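Local coordinates for GGDEF and EAL domain-containing protein (Vibrio cholerae O1 str. 2010EL-1786, PDB 6PWK) that binds cyclic di-GMP and probably acts as a receptor that relays this signal to the control of large adhesins and biofilm formation, at residues Arg16-Pro21 and Leu25-Tyr30; Phe54-Tyr59 and Ser93-Gly98; His196-Thr201 and Asp249-Glu254. All blocks are in the same frame, centred on the assembly; numbering follows the deposited sequence.

Contact 1: residues Arg16-Pro21 and Leu25-Tyr30. With C2E (9,9'-[(2R,3R,3aS,5S,7aR,9R,10R,10aS,12S,14aR)-3,5,10,12-tetrahydroxy-5,12-dioxidooctahydro-2H,7H-difuro[3,2-d:3',2'-j][1,3,7,9,2,8]tetraoxadiphosphacyclododecine-2,9-diyl]bis(2-amino-1,9-dihydro-6H-purin-6-one)), chain D.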
# COMPACT_ATOMS: atom_id res chain seq x y z
N ARG A 16 -14.33 25.46 3.69
CA ARG A 16 -14.48 24.10 3.17
C ARG A 16 -13.72 23.93 1.86
O ARG A 16 -13.12 22.88 1.61
CB ARG A 16 -15.96 23.77 2.98
CG ARG A 16 -16.22 22.42 2.33
CD ARG A 16 -15.68 21.28 3.18
NE ARG A 16 -16.32 21.23 4.49
CZ ARG A 16 -15.99 20.37 5.45
NH1 ARG A 16 -15.02 19.49 5.25
NH2 ARG A 16 -16.63 20.40 6.61
N ALA A 17 -13.72 24.96 1.02
CA ALA A 17 -13.10 24.85 -0.30
C ALA A 17 -11.59 24.97 -0.23
O ALA A 17 -10.88 24.28 -0.96
CB ALA A 17 -13.68 25.91 -1.24
N TYR A 18 -11.07 25.83 0.66
CA TYR A 18 -9.66 26.20 0.63
C TYR A 18 -8.88 25.90 1.90
O TYR A 18 -7.66 26.09 1.91
CB TYR A 18 -9.51 27.69 0.31
CG TYR A 18 -9.99 28.09 -1.07
CD1 TYR A 18 -9.76 27.26 -2.16
CD2 TYR A 18 -10.68 29.27 -1.28
CE1 TYR A 18 -10.19 27.61 -3.43
CE2 TYR A 18 -11.11 29.63 -2.54
CZ TYR A 18 -10.87 28.79 -3.61
OH TYR A 18 -11.30 29.15 -4.87
N LEU A 19 -9.53 25.43 2.97
CA LEU A 19 -8.84 25.18 4.23
C LEU A 19 -8.82 23.69 4.53
O LEU A 19 -9.85 23.02 4.48
CB LEU A 19 -9.51 25.93 5.39
CG LEU A 19 -8.77 25.88 6.73
CD1 LEU A 19 -7.64 26.90 6.77
CD2 LEU A 19 -9.72 26.07 7.90
N ASP A 20 -7.63 23.18 4.85
CA ASP A 20 -7.49 21.79 5.27
C ASP A 20 -7.83 21.67 6.76
O ASP A 20 -7.19 22.34 7.58
CB ASP A 20 -6.07 21.29 5.01
CG ASP A 20 -5.79 19.95 5.66
OD1 ASP A 20 -6.38 18.94 5.22
OD2 ASP A 20 -4.98 19.91 6.61
N PRO A 21 -8.80 20.84 7.14
CA PRO A 21 -9.22 20.81 8.55
C PRO A 21 -8.13 20.35 9.51
O PRO A 21 -8.08 20.83 10.65
CB PRO A 21 -10.40 19.83 8.54
CG PRO A 21 -10.89 19.83 7.13
CD PRO A 21 -9.67 20.02 6.28
N LEU A 25 -4.31 24.96 7.76
CA LEU A 25 -3.64 25.75 6.74
C LEU A 25 -4.44 25.67 5.45
O LEU A 25 -5.45 24.97 5.36
CB LEU A 25 -2.21 25.25 6.52
CG LEU A 25 -1.19 25.45 7.64
CD1 LEU A 25 0.11 24.73 7.30
CD2 LEU A 25 -0.93 26.93 7.86
N GLY A 26 -3.99 26.41 4.44
CA GLY A 26 -4.59 26.28 3.13
C GLY A 26 -4.40 24.88 2.57
O GLY A 26 -3.39 24.22 2.83
N ASN A 27 -5.39 24.41 1.82
CA ASN A 27 -5.29 23.09 1.20
C ASN A 27 -4.54 23.22 -0.12
O ASN A 27 -3.94 24.25 -0.43
CB ASN A 27 -6.67 22.47 1.04
CG ASN A 27 -7.60 23.30 0.17
OD1 ASN A 27 -7.20 24.29 -0.43
ND2 ASN A 27 -8.86 22.88 0.10
N ARG A 28 -4.56 22.15 -0.92
CA ARG A 28 -3.83 22.16 -2.18
C ARG A 28 -4.43 23.15 -3.17
O ARG A 28 -3.70 23.86 -3.87
CB ARG A 28 -3.79 20.75 -2.78
CG ARG A 28 -3.01 20.65 -4.07
CD ARG A 28 -3.02 19.23 -4.61
NE ARG A 28 -2.22 19.11 -5.83
CZ ARG A 28 -0.90 18.93 -5.85
NH1 ARG A 28 -0.23 18.84 -4.71
NH2 ARG A 28 -0.26 18.84 -7.00
N ALA A 29 -5.77 23.21 -3.23
CA ALA A 29 -6.42 24.14 -4.16
C ALA A 29 -6.12 25.59 -3.79
O ALA A 29 -5.95 26.44 -4.67
CB ALA A 29 -7.93 23.89 -4.17
N TYR A 30 -6.06 25.89 -2.49
CA TYR A 30 -5.64 27.22 -2.05
C TYR A 30 -4.23 27.53 -2.53
O TYR A 30 -3.94 28.66 -2.95
CB TYR A 30 -5.73 27.32 -0.53
CG TYR A 30 -4.94 28.46 0.08
CD1 TYR A 30 -5.50 29.72 0.25
CD2 TYR A 30 -3.63 28.27 0.50
CE1 TYR A 30 -4.78 30.76 0.81
CE2 TYR A 30 -2.90 29.30 1.06
CZ TYR A 30 -3.48 30.54 1.22
OH TYR A 30 -2.76 31.57 1.77
P1 C2E D . 4.33 14.22 -12.33
O2P C2E D . 4.05 13.26 -11.20
O1P C2E D . 4.88 13.34 -13.41
O5' C2E D . 3.00 14.85 -13.03
C5' C2E D . 3.06 15.31 -14.34
C4' C2E D . 1.62 15.82 -14.58
O4' C2E D . 0.79 14.83 -14.43
C3' C2E D . 1.29 16.69 -13.35
O3' C2E D . 1.66 17.98 -13.52
C2' C2E D . -0.23 16.56 -13.19
O2' C2E D . -0.93 17.69 -13.86
C1' C2E D . -0.57 15.48 -13.86
N9 C2E D . -1.34 14.55 -13.07
C8 C2E D . -0.27 14.09 -12.38
N7 C2E D . -0.75 13.16 -11.52
C5 C2E D . -2.07 13.05 -11.67
C6 C2E D . -3.17 12.19 -11.01
O6 C2E D . -2.92 11.41 -10.15
N1 C2E D . -4.55 12.31 -11.41
C2 C2E D . -4.92 13.25 -12.45
N2 C2E D . -6.28 13.46 -12.93
N3 C2E D . -3.86 14.05 -13.05
C4 C2E D . -2.43 13.92 -12.65
P11 C2E D . 1.58 18.85 -12.10
O21 C2E D . 0.38 18.67 -11.20
O11 C2E D . 1.49 20.29 -12.52
O5A C2E D . 3.09 18.69 -11.44
C5A C2E D . 4.12 18.33 -12.33
C4A C2E D . 5.28 17.89 -11.53
O4A C2E D . 5.40 18.62 -10.44
C3A C2E D . 5.00 16.31 -11.03
O3A C2E D . 5.53 15.33 -12.03
C2A C2E D . 5.61 16.18 -9.98
O2A C2E D . 7.03 15.78 -10.29
C1A C2E D . 5.55 17.65 -9.29
N91 C2E D . 4.55 17.76 -8.44
C81 C2E D . 3.28 18.15 -8.66
N71 C2E D . 2.65 18.11 -7.48
C51 C2E D . 3.52 17.70 -6.55
C61 C2E D . 3.39 17.46 -5.05
O61 C2E D . 2.34 17.66 -4.55
N11 C2E D . 4.49 17.01 -4.25
C21 C2E D . 5.76 16.77 -4.88
N21 C2E D . 6.90 16.31 -4.08
N31 C2E D . 5.88 17.00 -6.32
C41 C2E D . 4.72 17.47 -7.14
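The carbonyl oxygen of Tyr18 is approached twice from the other segment: Asn27 N donates a hydrogen bond to Tyr18 O over 2.8 Å, and Gly26 CA lies beside the same oxygen in a CA-H...O contact. A second backbone bond, from Asp20 N to Leu25 O at 2.9 Å, closes the pattern around Leu19 and Gly26. These two form a lone antiparallel bridge as a non-hydrogen-bonded pair, and CD1 of Leu19 lies close to the oxygen of Leu25. The side chain of Asn27 ties both helix ends together. With its CG set between the backbone N and the carbonyl carbon (chi1 60°), the flat amide offers a different atom to each helix. ND2 reaches Ala17 O at 2.7 Å, the acceptor lying close to the amide plane while the donor stands above the Ala17 carbonyl plane. OD1 instead accepts from Tyr30 N at 2.8 Å, making Asn27 the N-cap of helix 28-41. This turn, running from Asp20 to Arg28, corresponds to the DxLTxLxNR signature that joins an incoming signalling helix to a GGDEF domain, here with Val and Ser in place of Leu and Thr. Asp20 OD2 holds Ser23 and makes a salt bridge with Arg91. Beside the polar network, CB of Tyr18 packs on CB of Tyr30 at 3.9 Å, and CD1 of Tyr18 lies 4.3 Å from CB of Ala29, a residue that Arg16 of the second subunit also touches. Arg28 points away from the turn on an extended chain and reads the Hoogsteen edge of one guanine of the bound dinucleotide: Arg28 NH1, also hydrogen-bonded to Ile92 O, donates to ligand O61 at 2.8 Å, and Arg28 NH2 donates to ligand N71 at 3.0 Å.

Contact 2: residues Phe54-Tyr59 and Ser93-Gly98. With C2E (9,9'-[(2R,3R,3aS,5S,7aR,9R,10R,10aS,12S,14aR)-3,5,10,12-tetrahydroxy-5,12-dioxidooctahydro-2H,7H-difuro[3,2-d:3',2'-j][1,3,7,9,2,8]tetraoxadiphosphacyclododecine-2,9-diyl]bis(2-amino-1,9-dihydro-6H-purin-6-one)), chain D.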
# COMPACT_ATOMS: atom_id res chain seq x y z
N PHE A 54 8.60 12.05 9.11
CA PHE A 54 8.42 11.54 10.46
C PHE A 54 6.95 11.51 10.86
O PHE A 54 6.55 10.70 11.70
CB PHE A 54 9.23 12.38 11.46
CG PHE A 54 8.72 13.78 11.65
CD1 PHE A 54 9.00 14.77 10.73
CD2 PHE A 54 7.96 14.10 12.77
CE1 PHE A 54 8.54 16.06 10.92
CE2 PHE A 54 7.50 15.39 12.96
CZ PHE A 54 7.79 16.37 12.03
N ILE A 55 6.12 12.38 10.27
CA ILE A 55 4.68 12.30 10.49
C ILE A 55 4.11 11.08 9.78
O ILE A 55 3.18 10.43 10.28
CB ILE A 55 4.00 13.60 10.03
CG1 ILE A 55 4.55 14.79 10.81
CG2 ILE A 55 2.49 13.50 10.20
CD1 ILE A 55 3.80 16.08 10.58
N LYS A 56 4.66 10.74 8.61
CA LYS A 56 4.24 9.53 7.91
C LYS A 56 4.56 8.28 8.73
O LYS A 56 3.77 7.34 8.77
CB LYS A 56 4.91 9.46 6.54
CG LYS A 56 4.56 8.22 5.72
CD LYS A 56 5.32 8.22 4.40
CE LYS A 56 4.85 7.09 3.49
NZ LYS A 56 5.11 5.74 4.06
N GLU A 57 5.73 8.27 9.38
CA GLU A 57 6.07 7.15 10.25
C GLU A 57 5.19 7.10 11.49
O GLU A 57 4.97 6.02 12.05
CB GLU A 57 7.55 7.23 10.64
CG GLU A 57 8.50 6.86 9.51
CD GLU A 57 9.89 7.43 9.70
OE1 GLU A 57 10.12 8.14 10.70
OE2 GLU A 57 10.76 7.18 8.84
N LEU A 58 4.69 8.25 11.93
CA LEU A 58 3.88 8.28 13.15
C LEU A 58 2.48 7.73 12.91
O LEU A 58 1.85 7.22 13.84
CB LEU A 58 3.80 9.72 13.68
CG LEU A 58 3.18 9.92 15.06
CD1 LEU A 58 4.02 9.24 16.12
CD2 LEU A 58 3.00 11.40 15.36
N TYR A 59 1.99 7.81 11.67
CA TYR A 59 0.57 7.54 11.42
C TYR A 59 0.21 6.08 11.69
O TYR A 59 -0.78 5.80 12.37
CB TYR A 59 0.21 7.94 9.99
CG TYR A 59 -0.61 9.22 9.93
CD1 TYR A 59 0.01 10.46 9.88
CD2 TYR A 59 -2.00 9.19 9.95
CE1 TYR A 59 -0.72 11.63 9.83
CE2 TYR A 59 -2.74 10.35 9.90
CZ TYR A 59 -2.10 11.57 9.84
OH TYR A 59 -2.83 12.73 9.80
N SER A 93 -0.11 18.27 0.08
CA SER A 93 -0.31 16.83 0.01
C SER A 93 -0.35 16.28 1.43
O SER A 93 -0.36 17.04 2.40
CB SER A 93 0.79 16.17 -0.84
OG SER A 93 1.46 15.15 -0.11
N THR A 94 -0.36 14.95 1.54
CA THR A 94 -0.54 14.33 2.85
C THR A 94 0.61 14.67 3.79
O THR A 94 0.39 15.00 4.96
CB THR A 94 -0.67 12.81 2.69
OG1 THR A 94 -1.72 12.52 1.75
CG2 THR A 94 -1.00 12.16 4.02
N TYR A 95 1.85 14.60 3.30
CA TYR A 95 3.02 14.73 4.16
C TYR A 95 3.95 15.87 3.75
O TYR A 95 5.06 15.97 4.29
CB TYR A 95 3.81 13.42 4.19
CG TYR A 95 2.97 12.22 4.59
CD1 TYR A 95 2.40 12.15 5.85
CD2 TYR A 95 2.77 11.17 3.71
CE1 TYR A 95 1.63 11.06 6.22
CE2 TYR A 95 2.01 10.07 4.08
CZ TYR A 95 1.45 10.02 5.33
OH TYR A 95 0.69 8.93 5.70
N GLU A 96 3.54 16.74 2.83
CA GLU A 96 4.38 17.85 2.41
C GLU A 96 3.59 19.15 2.42
O GLU A 96 2.40 19.18 2.10
CB GLU A 96 5.01 17.61 1.03
CG GLU A 96 4.10 16.93 0.03
CD GLU A 96 4.87 16.25 -1.08
OE1 GLU A 96 4.23 15.72 -2.01
OE2 GLU A 96 6.12 16.23 -1.02
N PHE A 97 4.28 20.23 2.79
CA PHE A 97 3.70 21.56 2.87
C PHE A 97 4.31 22.46 1.80
O PHE A 97 5.51 22.37 1.53
CB PHE A 97 3.94 22.18 4.25
CG PHE A 97 3.22 21.47 5.36
CD1 PHE A 97 1.93 21.84 5.71
CD2 PHE A 97 3.83 20.45 6.06
CE1 PHE A 97 1.26 21.19 6.73
CE2 PHE A 97 3.17 19.80 7.09
CZ PHE A 97 1.88 20.17 7.42
N GLY A 98 3.48 23.31 1.21
CA GLY A 98 3.93 24.28 0.22
C GLY A 98 4.02 25.67 0.82
O GLY A 98 3.22 26.05 1.68
P1 C2E D . 4.33 14.22 -12.33
O2P C2E D . 4.05 13.26 -11.20
O1P C2E D . 4.88 13.34 -13.41
O5' C2E D . 3.00 14.85 -13.03
C5' C2E D . 3.06 15.31 -14.34
C4' C2E D . 1.62 15.82 -14.58
O4' C2E D . 0.79 14.83 -14.43
C3' C2E D . 1.29 16.69 -13.35
O3' C2E D . 1.66 17.98 -13.52
C2' C2E D . -0.23 16.56 -13.19
O2' C2E D . -0.93 17.69 -13.86
C1' C2E D . -0.57 15.48 -13.86
N9 C2E D . -1.34 14.55 -13.07
C8 C2E D . -0.27 14.09 -12.38
N7 C2E D . -0.75 13.16 -11.52
C5 C2E D . -2.07 13.05 -11.67
C6 C2E D . -3.17 12.19 -11.01
O6 C2E D . -2.92 11.41 -10.15
N1 C2E D . -4.55 12.31 -11.41
C2 C2E D . -4.92 13.25 -12.45
N2 C2E D . -6.28 13.46 -12.93
N3 C2E D . -3.86 14.05 -13.05
C4 C2E D . -2.43 13.92 -12.65
P11 C2E D . 1.58 18.85 -12.10
O21 C2E D . 0.38 18.67 -11.20
O11 C2E D . 1.49 20.29 -12.52
O5A C2E D . 3.09 18.69 -11.44
C5A C2E D . 4.12 18.33 -12.33
C4A C2E D . 5.28 17.89 -11.53
O4A C2E D . 5.40 18.62 -10.44
C3A C2E D . 5.00 16.31 -11.03
O3A C2E D . 5.53 15.33 -12.03
C2A C2E D . 5.61 16.18 -9.98
O2A C2E D . 7.03 15.78 -10.29
C1A C2E D . 5.55 17.65 -9.29
N91 C2E D . 4.55 17.76 -8.44
C81 C2E D . 3.28 18.15 -8.66
N71 C2E D . 2.65 18.11 -7.48
C51 C2E D . 3.52 17.70 -6.55
C61 C2E D . 3.39 17.46 -5.05
O61 C2E D . 2.34 17.66 -4.55
N11 C2E D . 4.49 17.01 -4.25
C21 C2E D . 5.76 16.77 -4.88
N21 C2E D . 6.90 16.31 -4.08
N31 C2E D . 5.88 17.00 -6.32
C41 C2E D . 4.72 17.47 -7.14
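Lys56 and Tyr95 meet through a CH-pi contact, the aliphatic part of the lysine crossing the aromatic side chain at about a right angle. CB of Lys56 stands 3.5 Å from the centroid of the Tyr95 ring, only 6° off the ring normal. Because the lysine is stretched out with CG anti to the backbone N (chi1 179°), its CG and CD run on over the CE2 side of the same face, CG lying 3.6 Å from CE2 of Tyr95, before the chain bends and leads its amine away. The opposite face of that ring is covered from within its own segment, where CG2 of Thr94 sits over the centre, so the phenol is sandwiched between two aliphatic groups. Apolar packing adds to this at the ring edge: CD1 of Tyr59 approaches CE1 of Tyr95 at 4.0 Å, while the Tyr59 hydroxyl is hydrogen-bonded to Asp68. The residues Ser93 to Phe97 occupy the place of the GGDEF signature, in the turn of the beta-hairpin formed by strands 88-90 and 96-102; the sequence here is the degenerate Ser-Thr-Tyr-Glu-Phe, and the contact packs its tyrosine against the first turns of helix 53-80. The bonds to the ligand come from the next residue, Glu96, whose extended chain carries its carboxylate to the Watson-Crick edge of a ligand guanine. OE1 of Glu96 accepts from ligand N11 at 2.6 Å, and OE2 of Glu96 accepts from ligand N21 at 3.2 Å. A weak bond from Ser93 OG also reaches Glu96 OE1.

Contact 3: residues His196-Thr201 and Asp249-Glu254; sequences HNDWFT and DQYVIE. With C2E (9,9'-[(2R,3R,3aS,5S,7aR,9R,10R,10aS,12S,14aR)-3,5,10,12-tetrahydroxy-5,12-dioxidooctahydro-2H,7H-difuro[3,2-d:3',2'-j][1,3,7,9,2,8]tetraoxadiphosphacyclododecine-2,9-diyl]bis(2-amino-1,9-dihydro-6H-purin-6-one)), chain C.
Asp198 and Phe200 meet Tyr251 across well-separated backbones, the nearest CA atoms, those of Phe200 and Val252, being 9.1 Å apart. The first segment is the turn by which helix 184-197 passes into strand 200-209 of the EAL barrel; Asp198, at positive phi, closes that helix with a Schellman motif, and helix 245-261 packs beside it. Tyr251 bridges the distance with its CG anti to the backbone N (chi1 174°). Its hydroxyl donates to Asp198 OD1 over 2.9 Å, meeting that oxygen on its anti side and somewhat out of the carboxylate plane, while the aspartate oxygen lies near the plane of the phenol ring. Arg255 NE is bonded to the same hydroxyl, so two polar partners fix the end of the ring. Along the ring, CE2 of Tyr251 rests over one face of Phe200, offset toward the rim and 3.5 Å from CD1 of Phe200; the rings are inclined at 49°. The same helical turn also serves the ligand site: Asp249 OD2 is held by Ser277 OG and Ala274 N, and Asp249 OD1 accepts from N21 of a ligand guanine at 2.7 Å.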
# COMPACT_ATOMS: atom_id res chain seq x y z
N HIS A 196 15.97 0.90 -22.58
CA HIS A 196 15.65 0.29 -23.86
C HIS A 196 16.81 0.43 -24.85
O HIS A 196 17.08 -0.49 -25.63
CB HIS A 196 14.38 0.91 -24.43
CG HIS A 196 13.80 0.15 -25.59
ND1 HIS A 196 13.80 0.65 -26.88
CD2 HIS A 196 13.21 -1.06 -25.65
CE1 HIS A 196 13.23 -0.23 -27.68
NE2 HIS A 196 12.86 -1.27 -26.97
N ASN A 197 17.50 1.57 -24.83
CA ASN A 197 18.56 1.85 -25.78
C ASN A 197 19.95 1.54 -25.23
O ASN A 197 20.95 1.79 -25.92
CB ASN A 197 18.51 3.32 -26.21
CG ASN A 197 17.18 3.69 -26.84
OD1 ASN A 197 17.02 3.67 -28.06
ND2 ASN A 197 16.20 4.03 -26.01
N ASP A 198 20.04 0.99 -24.02
CA ASP A 198 21.32 0.63 -23.40
C ASP A 198 22.27 1.83 -23.35
O ASP A 198 23.44 1.75 -23.73
CB ASP A 198 21.96 -0.55 -24.14
CG ASP A 198 21.20 -1.85 -23.93
OD1 ASP A 198 21.21 -2.38 -22.80
OD2 ASP A 198 20.57 -2.33 -24.90
N TRP A 199 21.75 2.95 -22.85
CA TRP A 199 22.54 4.15 -22.64
C TRP A 199 23.28 4.14 -21.31
O TRP A 199 23.87 5.16 -20.94
CB TRP A 199 21.64 5.39 -22.70
CG TRP A 199 21.11 5.69 -24.07
CD1 TRP A 199 21.61 5.25 -25.26
CD2 TRP A 199 19.96 6.49 -24.38
NE1 TRP A 199 20.85 5.74 -26.30
CE2 TRP A 199 19.83 6.49 -25.79
CE3 TRP A 199 19.03 7.19 -23.62
CZ2 TRP A 199 18.81 7.18 -26.44
CZ3 TRP A 199 18.02 7.88 -24.26
CH2 TRP A 199 17.92 7.87 -25.66
N PHE A 200 23.26 3.02 -20.59
CA PHE A 200 23.79 2.98 -19.24
C PHE A 200 25.30 2.80 -19.23
O PHE A 200 25.87 2.09 -20.06
CB PHE A 200 23.13 1.85 -18.45
CG PHE A 200 21.84 2.25 -17.79
CD1 PHE A 200 20.67 2.32 -18.52
CD2 PHE A 200 21.80 2.54 -16.44
CE1 PHE A 200 19.48 2.69 -17.92
CE2 PHE A 200 20.62 2.91 -15.83
CZ PHE A 200 19.46 2.98 -16.57
N THR A 201 25.95 3.47 -18.28
CA THR A 201 27.36 3.29 -17.99
C THR A 201 27.50 2.87 -16.53
O THR A 201 26.65 3.18 -15.69
CB THR A 201 28.17 4.57 -18.24
OG1 THR A 201 27.71 5.61 -17.37
CG2 THR A 201 28.01 5.02 -19.69
N ASP A 249 16.22 -1.67 -10.98
CA ASP A 249 17.09 -2.59 -10.26
C ASP A 249 17.23 -3.92 -11.00
O ASP A 249 18.32 -4.51 -11.02
CB ASP A 249 16.57 -2.82 -8.85
CG ASP A 249 16.96 -1.71 -7.89
OD1 ASP A 249 17.96 -1.01 -8.18
OD2 ASP A 249 16.29 -1.54 -6.86
N GLN A 250 16.16 -4.40 -11.62
CA GLN A 250 16.24 -5.65 -12.37
C GLN A 250 17.15 -5.51 -13.58
O GLN A 250 17.85 -6.46 -13.95
CB GLN A 250 14.85 -6.12 -12.78
CG GLN A 250 14.04 -6.70 -11.63
CD GLN A 250 12.56 -6.81 -11.95
OE1 GLN A 250 11.71 -6.68 -11.07
NE2 GLN A 250 12.24 -7.06 -13.22
N TYR A 251 17.15 -4.34 -14.22
CA TYR A 251 18.05 -4.11 -15.35
C TYR A 251 19.50 -4.10 -14.90
O TYR A 251 20.37 -4.72 -15.53
CB TYR A 251 17.69 -2.81 -16.05
CG TYR A 251 18.67 -2.42 -17.14
CD1 TYR A 251 18.58 -2.99 -18.41
CD2 TYR A 251 19.67 -1.49 -16.90
CE1 TYR A 251 19.48 -2.64 -19.41
CE2 TYR A 251 20.57 -1.14 -17.89
CZ TYR A 251 20.47 -1.72 -19.14
OH TYR A 251 21.36 -1.37 -20.13
N VAL A 252 19.80 -3.40 -13.80
CA VAL A 252 21.16 -3.33 -13.29
C VAL A 252 21.65 -4.72 -12.89
O VAL A 252 22.79 -5.11 -13.20
CB VAL A 252 21.25 -2.34 -12.12
CG1 VAL A 252 22.62 -2.41 -11.46
CG2 VAL A 252 20.95 -0.92 -12.60
N ILE A 253 20.80 -5.49 -12.21
CA ILE A 253 21.20 -6.83 -11.78
C ILE A 253 21.47 -7.72 -12.99
O ILE A 253 22.44 -8.49 -13.00
CB ILE A 253 20.12 -7.44 -10.86
CG1 ILE A 253 20.04 -6.67 -9.55
CG2 ILE A 253 20.40 -8.91 -10.60
CD1 ILE A 253 18.88 -7.09 -8.67
N GLU A 254 20.64 -7.61 -14.02
CA GLU A 254 20.88 -8.39 -15.24
C GLU A 254 22.21 -8.01 -15.87
O GLU A 254 23.00 -8.89 -16.24
CB GLU A 254 19.73 -8.17 -16.23
CG GLU A 254 18.46 -8.92 -15.87
CD GLU A 254 17.31 -8.59 -16.80
OE1 GLU A 254 17.40 -7.58 -17.52
OE2 GLU A 254 16.32 -9.35 -16.82
P1 C2E C . 25.62 5.36 -2.43
O2P C2E C . 25.31 3.95 -2.00
O1P C2E C . 26.04 6.06 -1.17
O5' C2E C . 26.94 5.42 -3.39
C5' C2E C . 27.97 6.28 -3.04
C4' C2E C . 27.76 7.59 -3.86
O4' C2E C . 28.63 8.49 -3.50
C3' C2E C . 28.06 7.36 -5.35
O3' C2E C . 27.56 8.42 -6.01
C2' C2E C . 29.60 7.47 -5.35
O2' C2E C . 30.09 7.70 -6.73
C1' C2E C . 29.72 8.58 -4.68
N9 C2E C . 30.95 8.91 -4.00
C8 C2E C . 31.54 7.69 -4.02
N7 C2E C . 32.73 7.83 -3.39
C5 C2E C . 32.86 9.09 -2.99
C6 C2E C . 33.95 9.87 -2.23
O6 C2E C . 34.96 9.35 -1.87
N1 C2E C . 33.77 11.26 -1.95
C2 C2E C . 32.57 11.95 -2.36
N2 C2E C . 32.33 13.37 -2.10
N3 C2E C . 31.56 11.19 -3.07
C4 C2E C . 31.75 9.75 -3.37
P11 C2E C . 26.59 7.98 -7.28
O21 C2E C . 27.24 7.29 -8.46
O11 C2E C . 26.02 9.26 -7.83
O5A C2E C . 25.40 7.14 -6.51
C5A C2E C . 24.53 7.99 -5.80
C4A C2E C . 23.42 7.20 -5.22
O4A C2E C . 22.66 6.76 -6.18
C3A C2E C . 24.02 5.86 -4.40
O3A C2E C . 24.31 6.21 -2.97
C2A C2E C . 23.14 5.01 -4.46
O2A C2E C . 22.20 5.16 -3.29
C1A C2E C . 22.37 5.31 -5.86
N91 C2E C . 22.81 4.51 -6.80
C81 C2E C . 23.92 4.60 -7.55
N71 C2E C . 23.92 3.53 -8.37
C51 C2E C . 22.83 2.81 -8.12
C61 C2E C . 22.30 1.51 -8.72
O61 C2E C . 22.92 0.99 -9.58
N11 C2E C . 21.07 0.94 -8.26
C21 C2E C . 20.33 1.58 -7.21
N21 C2E C . 19.08 0.99 -6.74
N31 C2E C . 20.85 2.82 -6.64
C41 C2E C . 22.13 3.42 -7.13

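The three contacts follow one another along the chain, each closing before the next opens. Contacts 1 and 2 belong to the GGDEF domain, centres about 16 Å apart, and touch where CD1 of Leu25 packs on CE1 of Phe97 at 3.8 Å. Leu25 also touches helix 53-80, which carries one side of contact 2; the other leads into strand 96-102 of the five-stranded sheet. Both reach the same dinucleotide, through Arg28 and Glu96, while Gln185, at the start of helix 184-197, and Asp68 of the second subunit bind it too. Contact 3 lies in the EAL domain, across the chain's centre from contact 2 and about 33 Å from it, beside a separate ligand molecule. Cyclic di-GMP thus occupies sites in both domains.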